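Local coordinates for protein FAD synthetase (Saccharomyces cerevisiae, PDB 2WSI) that catalyses the transfer of an adenylyl group from ATP to flavin mononucleotide, making the coenzyme FAD and releasing diphosphate, at residues Gly164-Asp169 with Thr297-Gly302; Gly215-Gly218 with Ser223-Gly226; Gln31-Leu36 with Leu195-Thr200; Cys66-Leu71 with Thr200-Phe205. All coordinates share one frame; numbering follows the deposited sequence.

How the contacts relate
Contact 4 is the most buried of the four, with every touching residue buried: helices 64-87 and 199-209 meet there through aliphatic and aromatic side chains. Contact 3, centred about 9 Å away, shares T200 with it and joins the turn leading into helix 199-209 to helix 25-45; its tryptophan is buried, but its histidine lies exposed. Contacts 1 and 2 are partly buried and more polar. Contact 1 pairs a buried salt bridge with R300 and a water that reach the FAD phosphates, and contact 2 pairs an apolar patch with a bound sulfate; the two touch where E299 packs on S223. Contact 1 touches contact 3 where I165 packs on L195, and contact 4 where R166 packs on I202.

Contact 1: Gly164-Asp169 with Thr297-Gly302; sequences GIRHTD and TLERAG. With FAD (flavin-adenine dinucleotide), chain C.
The guanidinium of R166 and the carboxylate of E299 reach out from opposite directions and meet nearly coplanar, their planes 22° apart. They form a salt bridge: R166 NH1 donates to E299 OE1 at 3.2 Å, on the syn lone pair of that oxygen, with OE1 tilted 15° out of the guanidinium plane, while NH2 faces OE2 so closely that its exact distance is doubtful. T168 CG2 lies 3.6 Å above one face of the guanidinium, offset toward the rim; a beta-branched threonine suits this place because its methyl covers the ion pair while its hydroxyl remains on the ligand side. Both charges have second partners, D65 for R166 and K64 for E299, so this is a buried network. Toward the FAD the packing is looser and water enters. The aliphatic part of R300 passes T168, its CD 3.5 Å from T168 OG1, and a bend at chi3 brings NH1 to 2.8 Å from FAD O1P, a weak bond. One water joins T168 OG1 to FAD O2P, donating to the phosphate oxygen at 2.8 Å. Away from the ligand, a second water accepts from R300 N and lies 2.6 Å from T168 O, bridging the two backbones. At the far end of 164-169, G164 N gives FAD O2B an almost straight bond of 3.0 Å, where a side chain on this residue would run into FAD O3B. Backbone contact at the ribose and partly water-mediated contact at the diphosphate imply that loop and turn grip the dinucleotide together, R300 probably offsetting some phosphate charge.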
# COMPACT_ATOMS: atom_id res chain seq x y z
N GLY A 164 -2.04 0.80 -6.50
CA GLY A 164 -2.10 -0.37 -5.63
C GLY A 164 -3.46 -1.08 -5.65
O GLY A 164 -3.88 -1.65 -4.65
N ILE A 165 -4.12 -1.04 -6.79
CA ILE A 165 -5.46 -1.62 -6.93
C ILE A 165 -5.38 -3.15 -6.86
O ILE A 165 -4.43 -3.75 -7.29
CB ILE A 165 -6.08 -1.17 -8.26
CG1 ILE A 165 -7.57 -1.57 -8.36
CG2 ILE A 165 -5.28 -1.72 -9.42
CD1 ILE A 165 -8.34 -0.74 -9.43
N ARG A 166 -6.38 -3.78 -6.26
CA ARG A 166 -6.52 -5.22 -6.48
C ARG A 166 -7.98 -5.62 -6.39
O ARG A 166 -8.84 -4.78 -6.32
CB ARG A 166 -5.62 -6.06 -5.56
CG ARG A 166 -5.49 -5.58 -4.16
CD ARG A 166 -5.36 -6.72 -3.15
NE ARG A 166 -5.76 -6.11 -1.93
CZ ARG A 166 -6.77 -6.45 -1.14
NH1 ARG A 166 -7.50 -7.57 -1.25
NH2 ARG A 166 -6.98 -5.65 -0.15
N HIS A 167 -8.26 -6.92 -6.46
CA HIS A 167 -9.65 -7.37 -6.41
C HIS A 167 -10.13 -7.40 -4.97
O HIS A 167 -9.57 -8.11 -4.12
CB HIS A 167 -9.78 -8.75 -7.07
CG HIS A 167 -9.39 -8.76 -8.51
ND1 HIS A 167 -10.07 -8.03 -9.46
CD2 HIS A 167 -8.38 -9.38 -9.16
CE1 HIS A 167 -9.50 -8.21 -10.64
NE2 HIS A 167 -8.48 -9.03 -10.49
N THR A 168 -11.13 -6.59 -4.68
CA THR A 168 -11.67 -6.52 -3.33
C THR A 168 -13.17 -6.72 -3.31
O THR A 168 -13.82 -6.43 -2.31
CB THR A 168 -11.29 -5.19 -2.65
OG1 THR A 168 -11.93 -4.10 -3.32
CG2 THR A 168 -9.80 -5.01 -2.72
N ASP A 169 -13.70 -7.21 -4.42
CA ASP A 169 -15.01 -7.85 -4.48
C ASP A 169 -14.96 -8.78 -5.68
O ASP A 169 -14.09 -8.63 -6.53
CB ASP A 169 -16.14 -6.83 -4.61
CG ASP A 169 -16.02 -5.96 -5.86
OD1 ASP A 169 -15.49 -6.44 -6.89
OD2 ASP A 169 -16.48 -4.79 -5.81
N THR A 297 -14.59 -10.91 0.78
CA THR A 297 -15.92 -10.49 0.32
C THR A 297 -16.40 -9.35 1.21
O THR A 297 -17.24 -8.54 0.80
CB THR A 297 -16.99 -11.63 0.35
OG1 THR A 297 -17.71 -11.58 1.58
CG2 THR A 297 -16.37 -13.03 0.21
N LEU A 298 -15.87 -9.28 2.42
CA LEU A 298 -16.38 -8.36 3.42
C LEU A 298 -15.49 -7.12 3.61
O LEU A 298 -15.77 -6.29 4.48
CB LEU A 298 -16.51 -9.09 4.75
CG LEU A 298 -17.55 -10.23 4.78
CD1 LEU A 298 -17.65 -10.85 6.18
CD2 LEU A 298 -18.89 -9.71 4.32
N GLU A 299 -14.45 -7.01 2.79
CA GLU A 299 -13.43 -5.98 2.97
C GLU A 299 -13.99 -4.56 2.91
O GLU A 299 -13.58 -3.67 3.66
CB GLU A 299 -12.33 -6.15 1.91
CG GLU A 299 -11.16 -5.17 2.03
CD GLU A 299 -9.91 -5.60 1.22
OE1 GLU A 299 -9.88 -6.73 0.71
OE2 GLU A 299 -8.95 -4.81 1.11
N ARG A 300 -14.95 -4.34 2.03
CA ARG A 300 -15.47 -3.00 1.85
C ARG A 300 -16.80 -2.80 2.60
O ARG A 300 -17.53 -1.88 2.30
CB ARG A 300 -15.66 -2.71 0.36
CG ARG A 300 -14.34 -2.68 -0.41
CD ARG A 300 -14.57 -2.29 -1.85
NE ARG A 300 -15.07 -0.93 -1.94
CZ ARG A 300 -14.30 0.14 -2.17
NH1 ARG A 300 -12.99 -0.00 -2.34
NH2 ARG A 300 -14.85 1.34 -2.23
N ALA A 301 -17.07 -3.64 3.59
CA ALA A 301 -18.37 -3.61 4.27
C ALA A 301 -18.60 -2.32 5.05
O ALA A 301 -19.75 -1.91 5.24
CB ALA A 301 -18.55 -4.82 5.17
N GLY A 302 -17.53 -1.69 5.51
CA GLY A 302 -17.65 -0.39 6.15
C GLY A 302 -17.74 0.81 5.19
O GLY A 302 -17.79 1.96 5.64
PA FAD C . -9.01 2.86 -4.44
O1A FAD C . -9.56 3.13 -3.06
O2A FAD C . -9.45 3.91 -5.42
O5B FAD C . -7.40 2.64 -4.46
C5B FAD C . -6.82 2.02 -5.59
C4B FAD C . -5.42 2.60 -5.80
O4B FAD C . -5.53 3.87 -6.40
C3B FAD C . -4.70 2.82 -4.49
O3B FAD C . -3.97 1.68 -4.11
C2B FAD C . -3.78 3.98 -4.83
O2B FAD C . -2.61 3.51 -5.47
C1B FAD C . -4.60 4.77 -5.82
N9A FAD C . -5.33 5.81 -5.09
C8A FAD C . -6.61 5.76 -4.59
N7A FAD C . -6.90 6.96 -4.00
C5A FAD C . -5.79 7.74 -4.10
C6A FAD C . -5.50 9.02 -3.67
N6A FAD C . -6.40 9.78 -3.02
N1A FAD C . -4.27 9.54 -3.96
C2A FAD C . -3.32 8.82 -4.65
N3A FAD C . -3.59 7.53 -5.04
C4A FAD C . -4.82 7.03 -4.79
N1 FAD C . -10.84 3.66 -13.67
C2 FAD C . -11.28 3.41 -14.95
O2 FAD C . -12.40 2.96 -15.14
N3 FAD C . -10.46 3.68 -16.02
C4 FAD C . -9.20 4.20 -15.83
O4 FAD C . -8.51 4.41 -16.83
C4X FAD C . -8.75 4.46 -14.53
N5 FAD C . -7.48 4.98 -14.28
C5X FAD C . -7.05 5.21 -12.99
C6 FAD C . -5.78 5.73 -12.74
C7 FAD C . -5.38 5.99 -11.42
C7M FAD C . -4.03 6.56 -11.11
C8 FAD C . -6.25 5.70 -10.37
C8M FAD C . -5.83 5.95 -8.95
C9 FAD C . -7.50 5.17 -10.63
C9A FAD C . -7.91 4.94 -11.93
N10 FAD C . -9.17 4.43 -12.16
C10 FAD C . -9.58 4.16 -13.45
C1' FAD C . -10.07 4.11 -10.99
C2' FAD C . -9.82 2.67 -10.50
O2' FAD C . -9.87 1.70 -11.53
C3' FAD C . -10.78 2.24 -9.39
O3' FAD C . -12.06 2.05 -9.94
C4' FAD C . -10.84 3.29 -8.29
O4' FAD C . -9.53 3.67 -7.92
C5' FAD C . -11.55 2.73 -7.06
O5' FAD C . -11.10 1.41 -6.82
P FAD C . -10.81 0.89 -5.32
O1P FAD C . -11.83 1.49 -4.38
O2P FAD C . -10.72 -0.62 -5.30
O3P FAD C . -9.35 1.37 -4.90
O HOH W 1 -15.52 -6.18 -0.41
O HOH W 2 -10.62 -1.31 -2.57

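Contact 2: Gly215-Gly218 with Ser223-Gly226; sequences GLYG and SIGG. With SO4 (sulfate ion), chain B.
Two similar first torsions bring I224 and Y217 together: in each, CG1 or CG lies beside the backbone N and anti to the carbonyl carbon (chi1 -59° and -63°). I224 then runs on extended, so that its CD1 lies over one face of the Y217 ring in a CH-pi contact, 3.9 Å from the centroid and 29° off the ring normal. The same methyl touches L216, whose CD1 is 3.7 Å from I224 CD1, the two side chains crossing at about a right angle. Isoleucine suits the spot because its long branch reaches the ring while its CG2 methyl also touches L216 CD1. The backbone here is a short, weakly bonded helix, 215-218, followed closely by a loop, and both belong to the PAPS reductase-like domain of the HUP clan. Beyond the apolar patch lies an anion site. Sulfate O3, in the plane of the tyrosine ring at its edge, accepts from Y217 OH at 2.6 Å and from I224 N at 3.1 Å, while a longer, weak bond runs from I224 N to sulfate O1. K64 completes the site from outside with its NZ, and its backbone N is hydrogen-bonded to Y217 OH. The sulfate probably comes from the crystallisation liquor, but its position by the start of helix 64-87 is consistent with a place for phosphate groups. S223 turns its hydroxyl elsewhere, to R303 NH1.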
# COMPACT_ATOMS: atom_id res chain seq x y z
N GLY A 215 -3.13 4.26 11.46
CA GLY A 215 -3.76 3.92 12.73
C GLY A 215 -5.25 3.60 12.58
O GLY A 215 -5.81 2.92 13.43
N LEU A 216 -5.90 4.08 11.52
CA LEU A 216 -7.31 3.72 11.31
C LEU A 216 -7.53 2.20 11.33
O LEU A 216 -8.58 1.73 11.79
CB LEU A 216 -7.85 4.30 10.00
CG LEU A 216 -7.73 5.83 9.87
CD1 LEU A 216 -8.37 6.29 8.57
CD2 LEU A 216 -8.36 6.55 11.07
N TYR A 217 -6.58 1.42 10.80
CA TYR A 217 -6.75 -0.05 10.80
C TYR A 217 -6.81 -0.59 12.24
O TYR A 217 -7.53 -1.56 12.52
CB TYR A 217 -5.62 -0.73 9.99
CG TYR A 217 -5.64 -0.33 8.54
CD1 TYR A 217 -6.77 -0.56 7.74
CD2 TYR A 217 -4.55 0.33 7.96
CE1 TYR A 217 -6.78 -0.16 6.39
CE2 TYR A 217 -4.56 0.74 6.62
CZ TYR A 217 -5.67 0.49 5.84
OH TYR A 217 -5.68 0.93 4.53
N GLY A 218 -6.06 0.02 13.14
CA GLY A 218 -6.12 -0.36 14.54
C GLY A 218 -7.51 -0.15 15.15
O GLY A 218 -7.85 -0.79 16.13
N SER A 223 -10.90 -0.90 5.14
CA SER A 223 -10.83 -0.21 3.86
C SER A 223 -10.99 1.26 4.22
O SER A 223 -11.87 1.60 5.02
CB SER A 223 -12.00 -0.66 2.96
OG SER A 223 -11.96 -0.01 1.70
N ILE A 224 -10.14 2.13 3.68
CA ILE A 224 -10.23 3.54 4.04
C ILE A 224 -10.69 4.37 2.85
O ILE A 224 -10.07 4.35 1.79
CB ILE A 224 -8.88 4.10 4.59
CG1 ILE A 224 -8.44 3.32 5.83
CG2 ILE A 224 -9.04 5.57 4.94
CD1 ILE A 224 -6.98 3.65 6.30
N GLY A 225 -11.80 5.07 3.05
CA GLY A 225 -12.32 6.00 2.07
C GLY A 225 -12.20 7.38 2.68
O GLY A 225 -11.14 7.75 3.21
N GLY A 226 -13.27 8.15 2.62
CA GLY A 226 -13.30 9.47 3.23
C GLY A 226 -14.14 9.48 4.49
O GLY A 226 -14.77 8.48 4.85
S SO4 B . -7.42 0.36 1.60
O1 SO4 B . -8.52 1.06 0.97
O2 SO4 B . -6.20 1.14 1.37
O3 SO4 B . -7.69 0.26 3.03
O4 SO4 B . -7.21 -0.92 0.95

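Contact 3: Gln31-Leu36 with Leu195-Thr200; sequences QEAIRL and LHWDLT
A33 and W197 form the centre of a helix-to-turn packing in which helix 25-45 lies against the turn into helix 199-209 of the PAPS reductase-like domain. A33 CB sits over one face of the indole, 3.7 Å from the centroid of the five-membered ring, a CH-pi contact; alanine suits this place, since its short side chain lets the indole face come close to the helix, the CA atoms of A33 and W197 being 6.1 Å apart. W197 NE1 makes a weak bond of 3.3 Å to A33 O; T37 OG1 is bonded to both and ties the indole N-H more firmly. I34 CG1 approaches the six-membered ring obliquely, 3.7 Å from CZ2. Chi1 of -80° sends the indole toward helix 25-45, and chi2 of 64° turns its face to A33; it also meets V68 and L72 of helix 64-87 and I202 and F205 of helix 199-209. Cutting W197 back to an alanine is likely to open a gap among the three helices and to take from T37 OG1 its indole N-H partner. Nearer solvent, L36 CD2 rests 3.4 Å from H196 CD2, and the exposed imidazole also has a weak bond to Y40. D198 is the N-cap of helix 199-209, taking the backbone N of N201, which probably steadies the turn that carries W197. D198 OD1 also accepts from T200 OG1 at 2.7 Å, met from above the carboxylate plane.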
# COMPACT_ATOMS: atom_id res chain seq x y z
N GLN A 31 4.26 -15.55 -0.36
CA GLN A 31 5.57 -15.63 -1.00
C GLN A 31 5.40 -15.68 -2.49
O GLN A 31 6.13 -15.01 -3.22
CB GLN A 31 6.35 -16.85 -0.49
CG GLN A 31 6.83 -16.66 0.95
CD GLN A 31 7.38 -17.95 1.56
OE1 GLN A 31 6.99 -19.05 1.16
NE2 GLN A 31 8.28 -17.81 2.52
N GLU A 32 4.41 -16.44 -2.96
CA GLU A 32 4.12 -16.46 -4.39
C GLU A 32 3.63 -15.10 -4.92
O GLU A 32 3.99 -14.71 -6.03
CB GLU A 32 3.06 -17.50 -4.73
CG GLU A 32 2.67 -17.45 -6.20
CD GLU A 32 1.59 -18.46 -6.57
OE1 GLU A 32 0.42 -18.23 -6.19
OE2 GLU A 32 1.91 -19.47 -7.24
N ALA A 33 2.75 -14.44 -4.17
CA ALA A 33 2.25 -13.13 -4.63
C ALA A 33 3.41 -12.12 -4.72
O ALA A 33 3.44 -11.24 -5.62
CB ALA A 33 1.18 -12.63 -3.68
N ILE A 34 4.35 -12.22 -3.79
CA ILE A 34 5.54 -11.37 -3.79
C ILE A 34 6.36 -11.63 -5.05
O ILE A 34 6.76 -10.71 -5.77
CB ILE A 34 6.40 -11.60 -2.55
CG1 ILE A 34 5.73 -10.97 -1.31
CG2 ILE A 34 7.79 -10.98 -2.69
CD1 ILE A 34 6.36 -11.41 -0.01
N ARG A 35 6.62 -12.90 -5.34
CA ARG A 35 7.43 -13.22 -6.51
C ARG A 35 6.83 -12.74 -7.81
O ARG A 35 7.55 -12.25 -8.68
CB ARG A 35 7.71 -14.71 -6.58
CG ARG A 35 8.87 -15.07 -5.66
CD ARG A 35 9.30 -16.50 -5.89
NE ARG A 35 8.45 -17.36 -5.10
CZ ARG A 35 8.80 -17.85 -3.92
NH1 ARG A 35 10.01 -17.58 -3.45
NH2 ARG A 35 7.98 -18.62 -3.24
N LEU A 36 5.52 -12.85 -7.95
CA LEU A 36 4.89 -12.37 -9.17
C LEU A 36 4.93 -10.84 -9.29
O LEU A 36 5.22 -10.31 -10.34
CB LEU A 36 3.44 -12.82 -9.20
CG LEU A 36 2.68 -12.37 -10.43
CD1 LEU A 36 3.33 -12.89 -11.74
CD2 LEU A 36 1.25 -12.89 -10.28
N LEU A 195 -2.33 -6.71 -8.43
CA LEU A 195 -3.68 -7.13 -8.75
C LEU A 195 -4.08 -8.51 -8.21
O LEU A 195 -5.25 -8.73 -7.95
CB LEU A 195 -3.91 -7.14 -10.26
CG LEU A 195 -4.21 -5.79 -10.89
CD1 LEU A 195 -4.34 -5.97 -12.41
CD2 LEU A 195 -5.48 -5.15 -10.27
N HIS A 196 -3.14 -9.42 -8.06
CA HIS A 196 -3.48 -10.79 -7.61
C HIS A 196 -3.34 -11.00 -6.10
O HIS A 196 -3.49 -12.11 -5.60
CB HIS A 196 -2.63 -11.81 -8.37
CG HIS A 196 -2.71 -11.65 -9.86
ND1 HIS A 196 -3.90 -11.69 -10.55
CD2 HIS A 196 -1.75 -11.36 -10.78
CE1 HIS A 196 -3.68 -11.47 -11.83
NE2 HIS A 196 -2.38 -11.29 -12.00
N TRP A 197 -3.07 -9.92 -5.35
CA TRP A 197 -2.99 -10.05 -3.90
C TRP A 197 -4.37 -10.18 -3.26
O TRP A 197 -5.30 -9.43 -3.58
CB TRP A 197 -2.26 -8.81 -3.32
CG TRP A 197 -0.80 -8.95 -3.46
CD1 TRP A 197 -0.08 -9.02 -4.63
CD2 TRP A 197 0.15 -9.01 -2.40
NE1 TRP A 197 1.27 -9.13 -4.35
CE2 TRP A 197 1.43 -9.12 -2.99
CE3 TRP A 197 0.05 -8.95 -1.00
CZ2 TRP A 197 2.58 -9.22 -2.24
CZ3 TRP A 197 1.19 -9.04 -0.26
CH2 TRP A 197 2.45 -9.16 -0.88
N ASP A 198 -4.51 -11.10 -2.32
CA ASP A 198 -5.75 -11.11 -1.55
C ASP A 198 -5.53 -10.54 -0.16
O ASP A 198 -4.40 -10.18 0.23
CB ASP A 198 -6.40 -12.50 -1.51
CG ASP A 198 -5.59 -13.53 -0.76
OD1 ASP A 198 -4.84 -13.19 0.19
OD2 ASP A 198 -5.70 -14.72 -1.14
N LEU A 199 -6.63 -10.42 0.58
CA LEU A 199 -6.60 -9.69 1.84
C LEU A 199 -5.66 -10.36 2.84
O LEU A 199 -4.93 -9.70 3.58
CB LEU A 199 -8.02 -9.58 2.40
CG LEU A 199 -8.16 -8.82 3.72
CD1 LEU A 199 -7.50 -7.43 3.62
CD2 LEU A 199 -9.67 -8.71 4.07
N THR A 200 -5.63 -11.69 2.85
CA THR A 200 -4.74 -12.37 3.79
C THR A 200 -3.26 -12.11 3.44
O THR A 200 -2.43 -12.03 4.34
CB THR A 200 -5.00 -13.92 3.83
OG1 THR A 200 -4.79 -14.47 2.53
CG2 THR A 200 -6.43 -14.21 4.23

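Contact 4: Cys66-Leu71 with Thr200-Phe205; sequences CQVLLL and TNIWSF
The ring of F205 is approached at a slant by V68 and L71 of the facing helix: V68 CG1 stands 3.8 Å from CD2, and L71 CD1 is 4.0 Å from CE2. Y17 adds an edge-to-face ring contact from helix 3-18. F205 reaches across to helix 64-87 because its chi1 of -175° swings the ring away from its own backbone nitrogen. V68 also meets I202, whose CD1 lies 4.0 Å from V68 CB, while V68 CG2 rests near the I202 carbonyl oxygen. A compact, beta-branched valine suits the point where the backbones come closest, V68 and I202 having CA atoms 6.9 Å apart; with an alanine here, CB could still meet I202 CD1, but the F205 ring would probably lose its CG1 support and a gap would be likely beside it. About one turn on, L71 meets F205 CE2 with both CB and CD1. No hydrogen bond links the segments, and all four touching residues are buried. The short segments' axes approach to 10.3 Å and cross at 61°. Helix 64-87 follows strand 56-59, an inner strand of the sheet; helix 199-209 packs on helix 64-87 and also touches helix 25-45, where F205 meets I34.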
# COMPACT_ATOMS: atom_id res chain seq x y z
N CYS A 66 -1.58 0.31 -1.05
CA CYS A 66 -0.48 0.99 -1.74
C CYS A 66 0.78 1.05 -0.87
O CYS A 66 1.89 1.11 -1.41
CB CYS A 66 -0.87 2.35 -2.29
SG CYS A 66 -1.42 3.35 -1.08
N GLN A 67 0.63 0.93 0.44
CA GLN A 67 1.81 0.76 1.31
C GLN A 67 2.53 -0.58 1.07
O GLN A 67 3.77 -0.62 0.99
CB GLN A 67 1.47 0.84 2.79
CG GLN A 67 2.79 0.98 3.60
CD GLN A 67 2.57 1.13 5.08
OE1 GLN A 67 1.46 0.99 5.58
NE2 GLN A 67 3.66 1.39 5.81
N VAL A 68 1.79 -1.68 0.98
CA VAL A 68 2.43 -2.95 0.67
C VAL A 68 3.14 -2.83 -0.66
O VAL A 68 4.30 -3.23 -0.80
CB VAL A 68 1.43 -4.14 0.65
CG1 VAL A 68 2.05 -5.36 -0.07
CG2 VAL A 68 1.04 -4.50 2.08
N LEU A 69 2.46 -2.26 -1.66
CA LEU A 69 3.06 -2.09 -2.98
C LEU A 69 4.30 -1.22 -2.92
O LEU A 69 5.33 -1.52 -3.54
CB LEU A 69 2.07 -1.51 -3.98
CG LEU A 69 2.58 -1.45 -5.42
CD1 LEU A 69 3.25 -2.77 -5.84
CD2 LEU A 69 1.49 -1.02 -6.39
N LEU A 70 4.22 -0.13 -2.17
CA LEU A 70 5.38 0.75 -2.03
C LEU A 70 6.58 0.02 -1.43
O LEU A 70 7.70 0.17 -1.90
CB LEU A 70 5.01 1.98 -1.18
CG LEU A 70 6.19 2.93 -0.98
CD1 LEU A 70 6.76 3.39 -2.32
CD2 LEU A 70 5.74 4.14 -0.13
N LEU A 71 6.35 -0.80 -0.40
CA LEU A 71 7.44 -1.59 0.16
C LEU A 71 8.02 -2.54 -0.91
O LEU A 71 9.22 -2.63 -1.05
CB LEU A 71 7.01 -2.40 1.38
CG LEU A 71 6.46 -1.65 2.59
CD1 LEU A 71 6.03 -2.65 3.67
CD2 LEU A 71 7.49 -0.65 3.14
N THR A 200 -5.63 -11.69 2.85
CA THR A 200 -4.74 -12.37 3.79
C THR A 200 -3.26 -12.11 3.44
O THR A 200 -2.43 -12.03 4.34
CB THR A 200 -5.00 -13.92 3.83
OG1 THR A 200 -4.79 -14.47 2.53
CG2 THR A 200 -6.43 -14.21 4.23
N ASN A 201 -2.94 -12.02 2.15
CA ASN A 201 -1.57 -11.75 1.75
C ASN A 201 -1.18 -10.35 2.23
O ASN A 201 -0.08 -10.14 2.70
CB ASN A 201 -1.40 -11.77 0.24
CG ASN A 201 -1.73 -13.12 -0.40
OD1 ASN A 201 -1.34 -14.21 0.05
ND2 ASN A 201 -2.44 -13.03 -1.48
N ILE A 202 -2.12 -9.41 2.11
CA ILE A 202 -1.82 -8.02 2.45
C ILE A 202 -1.46 -7.94 3.95
O ILE A 202 -0.39 -7.44 4.32
CB ILE A 202 -3.01 -7.10 2.11
CG1 ILE A 202 -3.15 -6.97 0.57
CG2 ILE A 202 -2.81 -5.71 2.77
CD1 ILE A 202 -1.93 -6.21 -0.10
N TRP A 203 -2.31 -8.47 4.82
CA TRP A 203 -2.05 -8.37 6.25
C TRP A 203 -0.81 -9.18 6.65
O TRP A 203 -0.02 -8.75 7.50
CB TRP A 203 -3.21 -8.89 7.09
CG TRP A 203 -4.50 -8.10 7.05
CD1 TRP A 203 -5.74 -8.61 6.84
CD2 TRP A 203 -4.68 -6.69 7.29
NE1 TRP A 203 -6.69 -7.61 6.91
CE2 TRP A 203 -6.06 -6.43 7.19
CE3 TRP A 203 -3.82 -5.64 7.58
CZ2 TRP A 203 -6.60 -5.14 7.36
CZ3 TRP A 203 -4.36 -4.35 7.74
CH2 TRP A 203 -5.72 -4.12 7.61
N SER A 204 -0.65 -10.37 6.08
CA SER A 204 0.48 -11.20 6.47
C SER A 204 1.78 -10.47 6.18
O SER A 204 2.67 -10.44 7.02
CB SER A 204 0.50 -12.54 5.74
OG SER A 204 1.70 -13.21 6.04
N PHE A 205 1.90 -9.89 4.98
CA PHE A 205 3.13 -9.17 4.63
C PHE A 205 3.28 -7.87 5.43
O PHE A 205 4.35 -7.57 5.96
CB PHE A 205 3.18 -8.90 3.12
CG PHE A 205 4.47 -8.26 2.68
CD1 PHE A 205 5.63 -9.00 2.61
CD2 PHE A 205 4.53 -6.89 2.40
CE1 PHE A 205 6.83 -8.43 2.22
CE2 PHE A 205 5.72 -6.31 2.01
CZ PHE A 205 6.88 -7.08 1.91